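Local atomic coordinates of putative NADPH:quinone oxidoreductase (Ralstonia eutropha, PDB entry 3IUP), a protein that probably catalyses the NADPH-dependent reduction of quinones, and binds NADPH next to a parallel nucleotide-binding sheet. Residues Gly100-Ala105 / Lys117-Ile122; Ile37-Ser42 / Gly124-Gln129; Gly185-Gln190 / Thr336-His341; Leu18-Asp23 / Pro70-Arg75. One frame throughout, in Å; residues are numbered along the deposited sequence.

The four contacts sample a protein that is probably a medium-chain quinone oxidoreductase, with a GroES-like part and a nucleotide-binding part. Contacts 1 and 2 share one sheet, their centres about 10 Å apart; Val101 O of contact 1 and Arg38 N of contact 2, at 2.8 Å, probably form a hydrogen bond. Contact 4 belongs to a separate antiparallel sheet, its nearest atoms about 6 Å from those of contact 2. Contact 3 lies on the nucleotide-binding side, its centre about 33 Å from that of contact 4. NADPH is about 7 Å from the side chain of Met187 in contact 3 and about 10 Å from that of Tyr127 in contact 2.

Contact 1 (Gly100-Ala105 / Lys117-Ile122); sequences GVVVEA and KTVAAI
Gly100 O is gripped by two groups of the partner strand. Val119 N gives it a hydrogen bond of 2.9 Å, nearly straight at 166°, and Thr118 CA adds a weaker C-H contact at 3.3 Å. The same two residues are joined a second time, Gly100 N donating to Val119 O at 2.9 Å. Lys117 O is shared in the same manner: Val102 N binds it at 2.9 Å, while Val101 CA approaches it with a C-H contact. These bonds make an antiparallel ladder of two rungs, Gly100 with Val119 as the hydrogen-bonded pair and Val101 with Thr118 as the non-hydrogen-bonded one. The ladder is short, and the two strand segments run at a steep 110° to each other. The pair is part of the curled mixed sheet of the GroES-like domain, where strand 98-105 pairs with both 34-43 and 118-121. Beyond the ladder, Val103 and Glu104 both face Leu36 in a classic beta bulge. The side chains sort onto two faces. On one, Val101 CG2 leans obliquely against Thr118 OG1, 3.9 Å away. On the other, Val102 and Val119 touch through their CG2 methyls, also at 3.9 Å. Val102 points CG1 away from its own nitrogen (chi1 174°), which leaves CG2 beside that nitrogen and turned to Val119. Behind this valine pair lie Val35 and Ile37 of strand 34-43, against which Val102 and Val119 respectively pack.

Contact 2 (Ile37-Ser42 / Gly124-Gln129); sequences IRIEAS and GAMYSQ
Ile39 and Met126 cross at about a right angle where strand 34-43 of the GroES-like domain meets the loop between strands 118-121 and 130-134. Ile39 is modelled in two conformers, so the reach of its side chain is certain only for the one described here. Met126 is present as selenomethionine, and its chain folds at chi2 (-65°) and chi3 (-70°), bringing CE to 3.7 Å from Ile39 CD1 in that conformer. In the same copy CD1 lies 3.4 Å from Met126 O and Ile39 CB 3.5 Å from Ser128 O, so the side chain has the carbonyl oxygens of Met126 and Ser128 beside it. Ser42 meets Tyr127 differently. Its hydroxyl comes in at the ring edge, near the ring plane, with OG 3.1 Å from CE1; the oxygen stands opposite its own backbone nitrogen (chi1 180°) and thus reaches out to the loop. Both polar ends have partners close by, Ser42 OG on Glu97 O and Tyr127 OH on Pro43 O. The loop itself is tightly bent. Tyr127 centres an inverse gamma turn, and Ser128 OG ties back to Ala125 O at 2.6 Å. On the strand, Glu40 and Ala41 form a classic beta bulge opposite Ala99, and Arg38 clasps Glu40 side-on, NE and NH2 both reaching OE2. A single backbone bond joins the two segments, Ile39 N to Gln129 O at 3.0 Å, its donor above the carbonyl plane; Asn374 ND2 gives that oxygen a second hydrogen bond.

Contact 3 (Gly185-Gln190 / Thr336-His341); sequences GQMLNQ and TTFASH
Met187, a selenomethionine, makes an edge-on Met-aromatic contact with Phe338. The two side chains cross at about a right angle, and SE sits at the ring's edge, 4.0 Å from CD1 and 5.4 Å from the ring centroid, 84° off the ring normal. One face of the same ring is taken by its sequence neighbour, Thr337 CG2, which stands 3.9 Å above the plane over the centre. Several loop oxygens lie along the rest of the selenomethionine, although no hydrogen bond joins the two segments. Its chain is fully extended beyond CG (chi2 176°, chi3 -179°), which carries CE to 3.4 Å from Phe338 O and into a tight approach of 3.1 Å to Ser340 OG. The loop makes a type I turn from Thr336 to Ala339, with Ser340 just after it. Apolar packing is slighter one helical turn on, where Gln190 CB meets Thr337 CG2 at 3.9 Å. The far end of Gln190 turns off to Gln215 O, and Thr337 OG1 is held by Glu333. Helix 183-195 follows strand 175-177 of a parallel sheet, consistent with a Rossmann-type NADPH-binding domain, and the Met187 side chain lies about 7 Å from the bound NADPH. The loop runs from helix 320-332 to strand 344-347. Phe338 packs on Ile191 of helix 183-195 and on Pro157 and Leu161 of helix 155-169, and so lies between these helices.

Contact 4 (Leu18-Asp23 / Pro70-Arg75); sequences LELSLD and PIVTAR
Glu19 and Ile71 touch beside the flat carboxylate of the glutamate: Ile71 CG2 lies 3.9 Å from OE2 and 3.8 Å from CG, the two chains crossing obliquely. The acid's chain is extended throughout (chi1 -180°), and OE1 makes a salt bridge with Lys13. Thr73 runs alongside Glu19 on this same face of the sheet. The opposite face is apolar, with Leu20 and Val72 side by side, pointing the same way, and their CB atoms 4.1 Å apart; Leu18 and Ala74 follow beside them. From Leu18 to Leu20 the backbones form a regular antiparallel ladder. Leu20 N binds Val72 O at 2.8 Å and 168°, Val72 N answers to Leu20 O at 3.0 Å, and Leu18 and Ala74 repeat the pattern. Towards Pro70 the strands splay, and a water takes over the next rung: it accepts from Leu22 N at 2.9 Å and donates to Pro70 O at 2.8 Å. Within the five-stranded antiparallel sheet, strand 17-26 has strand 4-12 on its other side and strand 70-75 has strand 61-65, while helix 46-53 meets the apolar face through Leu52 and Phe53 against Leu20.

Contact 1 (Gly100-Ala105 / Lys117-Ile122)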
loop_
_atom_site.group_PDB
_atom_site.type_symbol
_atom_site.label_atom_id
_atom_site.label_comp_id
_atom_site.label_asym_id
_atom_site.label_seq_id
_atom_site.Cartn_x
_atom_site.Cartn_y
_atom_site.Cartn_z
ATOM N N GLY A 100 -34.074 15.738 7.125
ATOM C CA GLY A 100 -35.136 16.422 7.816
ATOM C C GLY A 100 -36.004 17.207 6.857
ATOM O O GLY A 100 -36.014 16.960 5.647
ATOM N N VAL A 101 -36.691 18.195 7.406
ATOM C CA VAL A 101 -37.637 18.990 6.642
ATOM C C VAL A 101 -37.166 20.443 6.520
ATOM O O VAL A 101 -36.699 21.031 7.484
ATOM C CB VAL A 101 -39.006 18.941 7.289
ATOM C CG1 VAL A 101 -40.004 19.834 6.513
ATOM C CG2 VAL A 101 -39.502 17.501 7.327
ATOM N N VAL A 102 -37.286 21.000 5.324
ATOM C CA VAL A 102 -36.924 22.387 5.082
ATOM C C VAL A 102 -38.057 23.261 5.570
ATOM O O VAL A 102 -39.184 23.168 5.062
ATOM C CB VAL A 102 -36.655 22.686 3.604
ATOM C CG1 VAL A 102 -36.422 24.201 3.412
ATOM C CG2 VAL A 102 -35.434 21.893 3.063
ATOM N N VAL A 103 -37.758 24.066 6.579
ATOM C CA VAL A 103 -38.734 24.920 7.252
ATOM C C VAL A 103 -38.538 26.401 6.952
ATOM O O VAL A 103 -39.440 27.196 7.218
ATOM C CB VAL A 103 -38.675 24.745 8.803
ATOM C CG1 VAL A 103 -39.082 23.324 9.196
ATOM C CG2 VAL A 103 -37.289 25.095 9.331
ATOM N N GLU A 104 -37.372 26.800 6.449
ATOM C CA GLU A 104 -37.181 28.166 5.935
ATOM C C GLU A 104 -36.304 28.074 4.700
ATOM O O GLU A 104 -35.400 27.249 4.626
ATOM C CB GLU A 104 -36.485 29.078 6.940
ATOM C CG GLU A 104 -37.292 29.431 8.180
ATOM C CD GLU A 104 -36.559 30.387 9.138
ATOM O OE1 GLU A 104 -35.780 31.263 8.693
ATOM O OE2 GLU A 104 -36.800 30.267 10.353
ATOM N N ALA A 105 -36.530 28.971 3.760
ATOM C CA ALA A 105 -35.753 29.005 2.523
ATOM C C ALA A 105 -35.356 30.448 2.188
ATOM O O ALA A 105 -36.149 31.388 2.336
ATOM C CB ALA A 105 -36.546 28.382 1.373
ATOM N N LYS A 117 -39.793 20.570 1.631
ATOM C CA LYS A 117 -39.352 19.259 1.209
ATOM C C LYS A 117 -38.585 18.525 2.307
ATOM O O LYS A 117 -37.965 19.122 3.179
ATOM C CB LYS A 117 -38.494 19.378 -0.036
ATOM C CG LYS A 117 -39.225 20.060 -1.218
ATOM C CD LYS A 117 -39.479 19.134 -2.329
ATOM C CE LYS A 117 -40.072 19.860 -3.533
ATOM N NZ LYS A 117 -41.454 20.258 -3.222
ATOM N N THR A 118 -38.657 17.207 2.209
ATOM C CA THR A 118 -37.829 16.311 2.985
ATOM C C THR A 118 -36.561 16.078 2.200
ATOM O O THR A 118 -36.592 15.599 1.042
ATOM C CB THR A 118 -38.576 14.990 3.300
ATOM O OG1 THR A 118 -39.730 15.322 4.066
ATOM C CG2 THR A 118 -37.684 14.046 4.140
ATOM N N VAL A 119 -35.449 16.424 2.849
ATOM C CA VAL A 119 -34.122 16.392 2.260
ATOM C C VAL A 119 -33.116 15.656 3.140
ATOM O O VAL A 119 -33.311 15.527 4.334
ATOM C CB VAL A 119 -33.594 17.836 1.992
ATOM C CG1 VAL A 119 -34.563 18.587 1.031
ATOM C CG2 VAL A 119 -33.321 18.624 3.281
ATOM N N ALA A 120 -32.037 15.200 2.500
ATOM C CA ALA A 120 -30.827 14.707 3.183
ATOM C C ALA A 120 -29.676 15.626 2.822
ATOM O O ALA A 120 -29.639 16.216 1.726
ATOM C CB ALA A 120 -30.505 13.240 2.772
ATOM N N ALA A 121 -28.721 15.748 3.719
ATOM C CA ALA A 121 -27.488 16.532 3.447
ATOM C C ALA A 121 -26.325 15.905 4.136
ATOM O O ALA A 121 -26.505 15.313 5.206
ATOM C CB ALA A 121 -27.652 17.967 3.917
ATOM N N ILE A 122 -25.109 16.048 3.572
ATOM C CA ILE A 122 -23.900 15.642 4.274
ATOM C C ILE A 122 -23.142 16.908 4.689
ATOM O O ILE A 122 -22.033 17.148 4.343
ATOM C CB ILE A 122 -23.016 14.552 3.530
ATOM C CG1 ILE A 122 -21.870 14.060 4.420
ATOM C CG2 ILE A 122 -22.471 15.043 2.244
ATOM C CD1 ILE A 122 -21.229 12.738 3.983
#

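Contact 2 (Ile37-Ser42 / Gly124-Gln129)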
loop_
_atom_site.group_PDB
_atom_site.type_symbol
_atom_site.label_atom_id
_atom_site.label_comp_id
_atom_site.label_asym_id
_atom_site.label_seq_id
_atom_site.Cartn_x
_atom_site.Cartn_y
_atom_site.Cartn_z
ATOM N N ILE A 37 -32.988 23.520 7.766
ATOM C CA ILE A 37 -33.555 22.187 7.900
ATOM C C ILE A 37 -33.795 21.843 9.352
ATOM O O ILE A 37 -32.897 22.011 10.201
ATOM C CB ILE A 37 -32.656 21.115 7.296
ATOM C CG1 ILE A 37 -32.366 21.401 5.815
ATOM C CG2 ILE A 37 -33.268 19.736 7.509
ATOM C CD1 ILE A 37 -31.122 20.638 5.364
ATOM N N ARG A 38 -34.999 21.367 9.662
ATOM C CA ARG A 38 -35.267 20.776 10.975
ATOM C C ARG A 38 -34.845 19.305 10.871
ATOM O O ARG A 38 -35.510 18.527 10.204
ATOM C CB ARG A 38 -36.764 20.860 11.334
ATOM C CG ARG A 38 -37.076 20.347 12.763
ATOM C CD ARG A 38 -38.533 20.427 13.144
ATOM N NE ARG A 38 -39.298 19.539 12.296
ATOM C CZ ARG A 38 -40.264 19.912 11.456
ATOM N NH1 ARG A 38 -40.667 21.179 11.393
ATOM N NH2 ARG A 38 -40.877 19.001 10.727
ATOM N N ILE A 39 -33.753 18.931 11.543
ATOM C CA ILE A 39 -33.179 17.593 11.356
ATOM C C ILE A 39 -33.948 16.587 12.228
ATOM O O ILE A 39 -34.126 16.798 13.419
ATOM C CB ILE A 39 -31.676 17.572 11.660
ATOM C CG1 ILE A 39 -30.938 18.555 10.738
ATOM C CG2 ILE A 39 -31.125 16.141 11.476
ATOM C CD1 ILE A 39 -29.505 18.854 11.154
ATOM N N GLU A 40 -34.432 15.523 11.592
ATOM C CA GLU A 40 -35.255 14.513 12.275
ATOM C C GLU A 40 -34.603 13.130 12.317
ATOM O O GLU A 40 -35.126 12.217 12.985
ATOM C CB GLU A 40 -36.652 14.451 11.643
ATOM C CG GLU A 40 -37.361 15.782 11.829
ATOM C CD GLU A 40 -38.778 15.813 11.351
ATOM O OE1 GLU A 40 -39.201 14.882 10.678
ATOM O OE2 GLU A 40 -39.493 16.778 11.738
ATOM N N ALA A 41 -33.475 12.959 11.619
ATOM C CA ALA A 41 -32.829 11.642 11.534
ATOM C C ALA A 41 -31.370 11.824 11.151
ATOM O O ALA A 41 -31.068 12.386 10.100
ATOM C CB ALA A 41 -33.516 10.717 10.545
ATOM N N SER A 42 -30.466 11.332 11.980
ATOM C CA SER A 42 -29.047 11.374 11.664
ATOM C C SER A 42 -28.360 10.161 12.316
ATOM O O SER A 42 -28.504 9.954 13.510
ATOM C CB SER A 42 -28.460 12.682 12.179
ATOM O OG SER A 42 -27.097 12.810 11.932
ATOM N N GLY A 124 -22.208 18.036 7.710
ATOM C CA GLY A 124 -21.550 18.161 8.998
ATOM C C GLY A 124 -22.482 18.856 9.990
ATOM O O GLY A 124 -23.498 19.506 9.611
ATOM N N ALA A 125 -22.135 18.743 11.271
ATOM C CA ALA A 125 -22.925 19.355 12.352
ATOM C C ALA A 125 -24.399 18.933 12.290
ATOM O O ALA A 125 -25.317 19.693 12.628
ATOM C CB ALA A 125 -22.803 20.911 12.329
HETATM N N MSE A 126 -24.637 17.678 11.933
HETATM C CA MSE A 126 -26.031 17.220 11.783
HETATM C C MSE A 126 -26.668 16.754 13.077
HETATM O O MSE A 126 -27.889 16.550 13.107
HETATM C CB MSE A 126 -26.189 16.160 10.696
HETATM C CG MSE A 126 -25.553 16.497 9.370
HETATM SE SE MSE A 126 -26.463 18.063 8.546
HETATM C CE MSE A 126 -28.025 17.278 8.157
ATOM N N TYR A 127 -25.884 16.624 14.152
ATOM C CA TYR A 127 -26.442 16.316 15.476
ATOM C C TYR A 127 -26.879 17.653 16.124
ATOM O O TYR A 127 -26.225 18.194 17.027
ATOM C CB TYR A 127 -25.484 15.578 16.387
ATOM C CG TYR A 127 -24.997 14.255 15.841
ATOM C CD1 TYR A 127 -25.579 13.632 14.740
ATOM C CD2 TYR A 127 -23.886 13.647 16.410
ATOM C CE1 TYR A 127 -25.073 12.425 14.265
ATOM C CE2 TYR A 127 -23.390 12.459 15.939
ATOM C CZ TYR A 127 -24.001 11.823 14.869
ATOM O OH TYR A 127 -23.454 10.663 14.392
ATOM N N SER A 128 -27.970 18.168 15.571
ATOM C CA SER A 128 -28.419 19.574 15.779
ATOM C C SER A 128 -29.886 19.609 15.508
ATOM O O SER A 128 -30.373 18.941 14.592
ATOM C CB SER A 128 -27.759 20.560 14.792
ATOM O OG SER A 128 -26.338 20.492 14.867
ATOM N N GLN A 129 -30.627 20.407 16.262
ATOM C CA GLN A 129 -32.043 20.512 15.947
ATOM C C GLN A 129 -32.302 21.140 14.575
ATOM O O GLN A 129 -33.214 20.693 13.848
ATOM C CB GLN A 129 -32.758 21.321 17.013
ATOM C CG GLN A 129 -32.885 20.624 18.340
ATOM C CD GLN A 129 -33.725 21.417 19.331
ATOM O OE1 GLN A 129 -33.206 21.990 20.269
ATOM N NE2 GLN A 129 -35.053 21.438 19.113
#

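Contact 3 (Gly185-Gln190 / Thr336-His341)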
loop_
_atom_site.group_PDB
_atom_site.type_symbol
_atom_site.label_atom_id
_atom_site.label_comp_id
_atom_site.label_asym_id
_atom_site.label_seq_id
_atom_site.Cartn_x
_atom_site.Cartn_y
_atom_site.Cartn_z
ATOM N N GLY A 185 -21.827 -3.232 4.184
ATOM C CA GLY A 185 -21.638 -4.533 3.569
ATOM C C GLY A 185 -22.899 -5.156 3.059
ATOM O O GLY A 185 -22.919 -5.797 1.980
ATOM N N GLN A 186 -23.972 -5.011 3.815
ATOM C CA GLN A 186 -25.246 -5.516 3.370
ATOM C C GLN A 186 -25.692 -4.794 2.086
ATOM O O GLN A 186 -26.221 -5.433 1.205
ATOM C CB GLN A 186 -26.303 -5.427 4.472
ATOM C CG GLN A 186 -25.986 -6.309 5.642
ATOM C CD GLN A 186 -26.916 -6.130 6.823
ATOM O OE1 GLN A 186 -28.108 -6.234 6.654
ATOM N NE2 GLN A 186 -26.362 -5.884 8.044
HETATM N N MSE A 187 -25.417 -3.485 1.990
HETATM C CA MSE A 187 -25.736 -2.735 0.792
HETATM C C MSE A 187 -24.886 -3.186 -0.340
HETATM O O MSE A 187 -25.384 -3.347 -1.432
HETATM C CB MSE A 187 -25.551 -1.204 0.977
HETATM C CG MSE A 187 -26.341 -0.643 2.022
HETATM SE SE MSE A 187 -25.832 1.245 2.119
HETATM C CE MSE A 187 -27.029 1.654 3.603
ATOM N N LEU A 188 -23.584 -3.356 -0.099
ATOM C CA LEU A 188 -22.684 -3.751 -1.170
ATOM C C LEU A 188 -23.085 -5.091 -1.765
ATOM O O LEU A 188 -23.117 -5.288 -2.977
ATOM C CB LEU A 188 -21.241 -3.763 -0.671
ATOM C CG LEU A 188 -20.271 -4.279 -1.740
ATOM C CD1 LEU A 188 -20.190 -3.270 -2.945
ATOM C CD2 LEU A 188 -18.890 -4.511 -1.052
ATOM N N ASN A 189 -23.457 -6.021 -0.897
ATOM C CA ASN A 189 -23.906 -7.316 -1.378
ATOM C C ASN A 189 -25.162 -7.170 -2.255
ATOM O O ASN A 189 -25.257 -7.790 -3.289
ATOM C CB ASN A 189 -24.172 -8.246 -0.215
ATOM C CG ASN A 189 -24.643 -9.600 -0.676
ATOM O OD1 ASN A 189 -23.918 -10.304 -1.375
ATOM N ND2 ASN A 189 -25.850 -9.977 -0.266
ATOM N N GLN A 190 -26.110 -6.314 -1.874
ATOM C CA GLN A 190 -27.286 -6.090 -2.729
ATOM C C GLN A 190 -26.946 -5.456 -4.103
ATOM O O GLN A 190 -27.539 -5.795 -5.124
ATOM C CB GLN A 190 -28.365 -5.275 -2.007
ATOM C CG GLN A 190 -29.027 -5.993 -0.777
ATOM C CD GLN A 190 -29.514 -7.394 -1.138
ATOM O OE1 GLN A 190 -30.189 -7.558 -2.144
ATOM N NE2 GLN A 190 -29.113 -8.401 -0.376
ATOM N N THR A 336 -34.625 -0.198 -1.013
ATOM C CA THR A 336 -34.316 -1.557 -1.395
ATOM C C THR A 336 -32.818 -1.773 -1.259
ATOM O O THR A 336 -32.353 -2.088 -0.178
ATOM C CB THR A 336 -34.860 -1.853 -2.784
ATOM O OG1 THR A 336 -34.313 -0.927 -3.717
ATOM C CG2 THR A 336 -36.397 -1.740 -2.773
ATOM N N THR A 337 -32.060 -1.551 -2.320
ATOM C CA THR A 337 -30.606 -1.772 -2.280
ATOM C C THR A 337 -29.912 -1.022 -1.128
ATOM O O THR A 337 -29.027 -1.559 -0.475
ATOM C CB THR A 337 -29.993 -1.304 -3.574
ATOM O OG1 THR A 337 -30.742 -1.845 -4.658
ATOM C CG2 THR A 337 -28.515 -1.701 -3.659
ATOM N N PHE A 338 -30.360 0.197 -0.864
ATOM C CA PHE A 338 -29.662 1.064 0.074
ATOM C C PHE A 338 -30.370 1.188 1.410
ATOM O O PHE A 338 -30.073 2.095 2.188
ATOM C CB PHE A 338 -29.398 2.398 -0.607
ATOM C CG PHE A 338 -28.509 2.267 -1.787
ATOM C CD1 PHE A 338 -27.150 2.011 -1.622
ATOM C CD2 PHE A 338 -29.012 2.319 -3.066
ATOM C CE1 PHE A 338 -26.327 1.850 -2.721
ATOM C CE2 PHE A 338 -28.182 2.158 -4.161
ATOM C CZ PHE A 338 -26.839 1.918 -3.982
ATOM N N ALA A 339 -31.260 0.249 1.723
ATOM C CA ALA A 339 -31.918 0.244 3.034
ATOM C C ALA A 339 -30.877 0.133 4.172
ATOM O O ALA A 339 -29.847 -0.566 4.029
ATOM C CB ALA A 339 -32.948 -0.906 3.126
ATOM N N SER A 340 -31.118 0.868 5.263
ATOM C CA SER A 340 -30.326 0.778 6.504
ATOM C C SER A 340 -31.180 0.372 7.697
ATOM O O SER A 340 -32.228 0.967 7.930
ATOM C CB SER A 340 -29.729 2.130 6.871
ATOM O OG SER A 340 -28.775 2.551 5.946
ATOM N N HIS A 341 -30.668 -0.561 8.497
ATOM C CA HIS A 341 -31.330 -0.949 9.748
ATOM C C HIS A 341 -30.720 -0.212 10.938
ATOM O O HIS A 341 -29.496 -0.105 11.029
ATOM C CB HIS A 341 -31.162 -2.453 9.991
ATOM C CG HIS A 341 -31.627 -2.899 11.348
ATOM N ND1 HIS A 341 -32.970 -3.026 11.666
ATOM C CD2 HIS A 341 -30.936 -3.250 12.466
ATOM C CE1 HIS A 341 -33.084 -3.426 12.925
ATOM N NE2 HIS A 341 -31.867 -3.565 13.433
#

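Contact 4 (Leu18-Asp23 / Pro70-Arg75)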
loop_
_atom_site.group_PDB
_atom_site.type_symbol
_atom_site.label_atom_id
_atom_site.label_comp_id
_atom_site.label_asym_id
_atom_site.label_seq_id
_atom_site.Cartn_x
_atom_site.Cartn_y
_atom_site.Cartn_z
ATOM N N LEU A 18 -11.886 15.376 27.508
ATOM C CA LEU A 18 -13.009 15.438 26.574
ATOM C C LEU A 18 -14.245 15.877 27.350
ATOM O O LEU A 18 -14.530 15.328 28.378
ATOM C CB LEU A 18 -13.258 14.057 25.946
ATOM C CG LEU A 18 -14.562 13.931 25.144
ATOM C CD1 LEU A 18 -14.519 14.772 23.872
ATOM C CD2 LEU A 18 -14.936 12.490 24.798
ATOM N N GLU A 19 -14.933 16.922 26.887
ATOM C CA GLU A 19 -16.271 17.292 27.335
ATOM C C GLU A 19 -17.281 17.240 26.168
ATOM O O GLU A 19 -17.101 17.897 25.118
ATOM C CB GLU A 19 -16.298 18.684 27.984
ATOM C CG GLU A 19 -17.696 19.089 28.473
ATOM C CD GLU A 19 -17.811 20.506 29.052
ATOM O OE1 GLU A 19 -16.789 21.208 29.199
ATOM O OE2 GLU A 19 -18.929 20.941 29.373
ATOM N N LEU A 20 -18.356 16.488 26.385
ATOM C CA LEU A 20 -19.474 16.361 25.482
ATOM C C LEU A 20 -20.631 17.058 26.104
ATOM O O LEU A 20 -20.926 16.853 27.290
ATOM C CB LEU A 20 -19.873 14.879 25.264
ATOM C CG LEU A 20 -18.804 14.029 24.629
ATOM C CD1 LEU A 20 -19.236 12.551 24.521
ATOM C CD2 LEU A 20 -18.486 14.557 23.248
ATOM N N SER A 21 -21.341 17.862 25.312
ATOM C CA SER A 21 -22.445 18.662 25.821
ATOM C C SER A 21 -23.426 18.999 24.716
ATOM O O SER A 21 -23.125 18.788 23.554
ATOM C CB SER A 21 -21.921 19.971 26.486
ATOM O OG SER A 21 -21.316 20.793 25.516
ATOM N N LEU A 22 -24.609 19.447 25.114
ATOM C CA LEU A 22 -25.565 20.047 24.229
ATOM C C LEU A 22 -25.474 21.567 24.387
ATOM O O LEU A 22 -25.749 22.090 25.472
ATOM C CB LEU A 22 -26.983 19.556 24.543
ATOM C CG LEU A 22 -27.254 18.058 24.456
ATOM C CD1 LEU A 22 -28.768 17.841 24.590
ATOM C CD2 LEU A 22 -26.700 17.387 23.143
ATOM N N ASP A 23 -25.080 22.271 23.334
ATOM C CA ASP A 23 -24.941 23.712 23.382
ATOM C C ASP A 23 -26.234 24.340 22.866
ATOM O O ASP A 23 -26.930 23.798 21.985
ATOM C CB ASP A 23 -23.765 24.196 22.508
ATOM C CG ASP A 23 -22.401 24.177 23.228
ATOM O OD1 ASP A 23 -22.196 23.357 24.150
ATOM O OD2 ASP A 23 -21.510 25.024 22.836
ATOM N N PRO A 70 -27.294 16.971 29.489
ATOM C CA PRO A 70 -26.242 16.152 30.015
ATOM C C PRO A 70 -24.858 16.578 29.556
ATOM O O PRO A 70 -24.706 17.195 28.477
ATOM C CB PRO A 70 -26.573 14.752 29.469
ATOM C CG PRO A 70 -27.285 15.040 28.180
ATOM C CD PRO A 70 -28.040 16.301 28.397
ATOM N N ILE A 71 -23.877 16.268 30.407
ATOM C CA ILE A 71 -22.443 16.385 30.130
ATOM C C ILE A 71 -21.719 15.055 30.330
ATOM O O ILE A 71 -21.988 14.315 31.291
ATOM C CB ILE A 71 -21.815 17.447 31.037
ATOM C CG1 ILE A 71 -22.502 18.788 30.832
ATOM C CG2 ILE A 71 -20.311 17.559 30.767
ATOM C CD1 ILE A 71 -22.388 19.695 32.012
ATOM N N VAL A 72 -20.837 14.703 29.418
ATOM C CA VAL A 72 -19.930 13.592 29.626
ATOM C C VAL A 72 -18.494 14.143 29.557
ATOM O O VAL A 72 -18.151 14.887 28.627
ATOM C CB VAL A 72 -20.122 12.452 28.603
ATOM C CG1 VAL A 72 -19.102 11.301 28.836
ATOM C CG2 VAL A 72 -21.576 11.959 28.625
ATOM N N THR A 73 -17.678 13.778 30.558
ATOM C CA THR A 73 -16.232 14.033 30.530
ATOM C C THR A 73 -15.412 12.750 30.621
ATOM O O THR A 73 -15.863 11.764 31.173
ATOM C CB THR A 73 -15.836 15.068 31.598
ATOM O OG1 THR A 73 -16.224 14.612 32.892
ATOM C CG2 THR A 73 -16.579 16.358 31.376
ATOM N N ALA A 74 -14.248 12.733 29.989
ATOM C CA ALA A 74 -13.394 11.532 29.941
ATOM C C ALA A 74 -11.966 12.032 29.724
ATOM O O ALA A 74 -11.773 13.222 29.373
ATOM C CB ALA A 74 -13.829 10.599 28.806
ATOM N N ARG A 75 -10.971 11.152 29.880
ATOM C CA ARG A 75 -9.583 11.540 29.730
ATOM C C ARG A 75 -9.013 11.015 28.436
ATOM O O ARG A 75 -9.323 9.886 28.005
ATOM C CB ARG A 75 -8.765 10.973 30.913
ATOM C CG ARG A 75 -9.356 11.275 32.256
ATOM C CD ARG A 75 -9.331 12.762 32.509
ATOM N NE ARG A 75 -7.998 13.309 32.231
ATOM C CZ ARG A 75 -7.692 14.593 32.363
ATOM N NH1 ARG A 75 -8.603 15.459 32.780
ATOM N NH2 ARG A 75 -6.476 15.000 32.065
HETATM O O HOH W 1 -25.365 19.821 27.909
#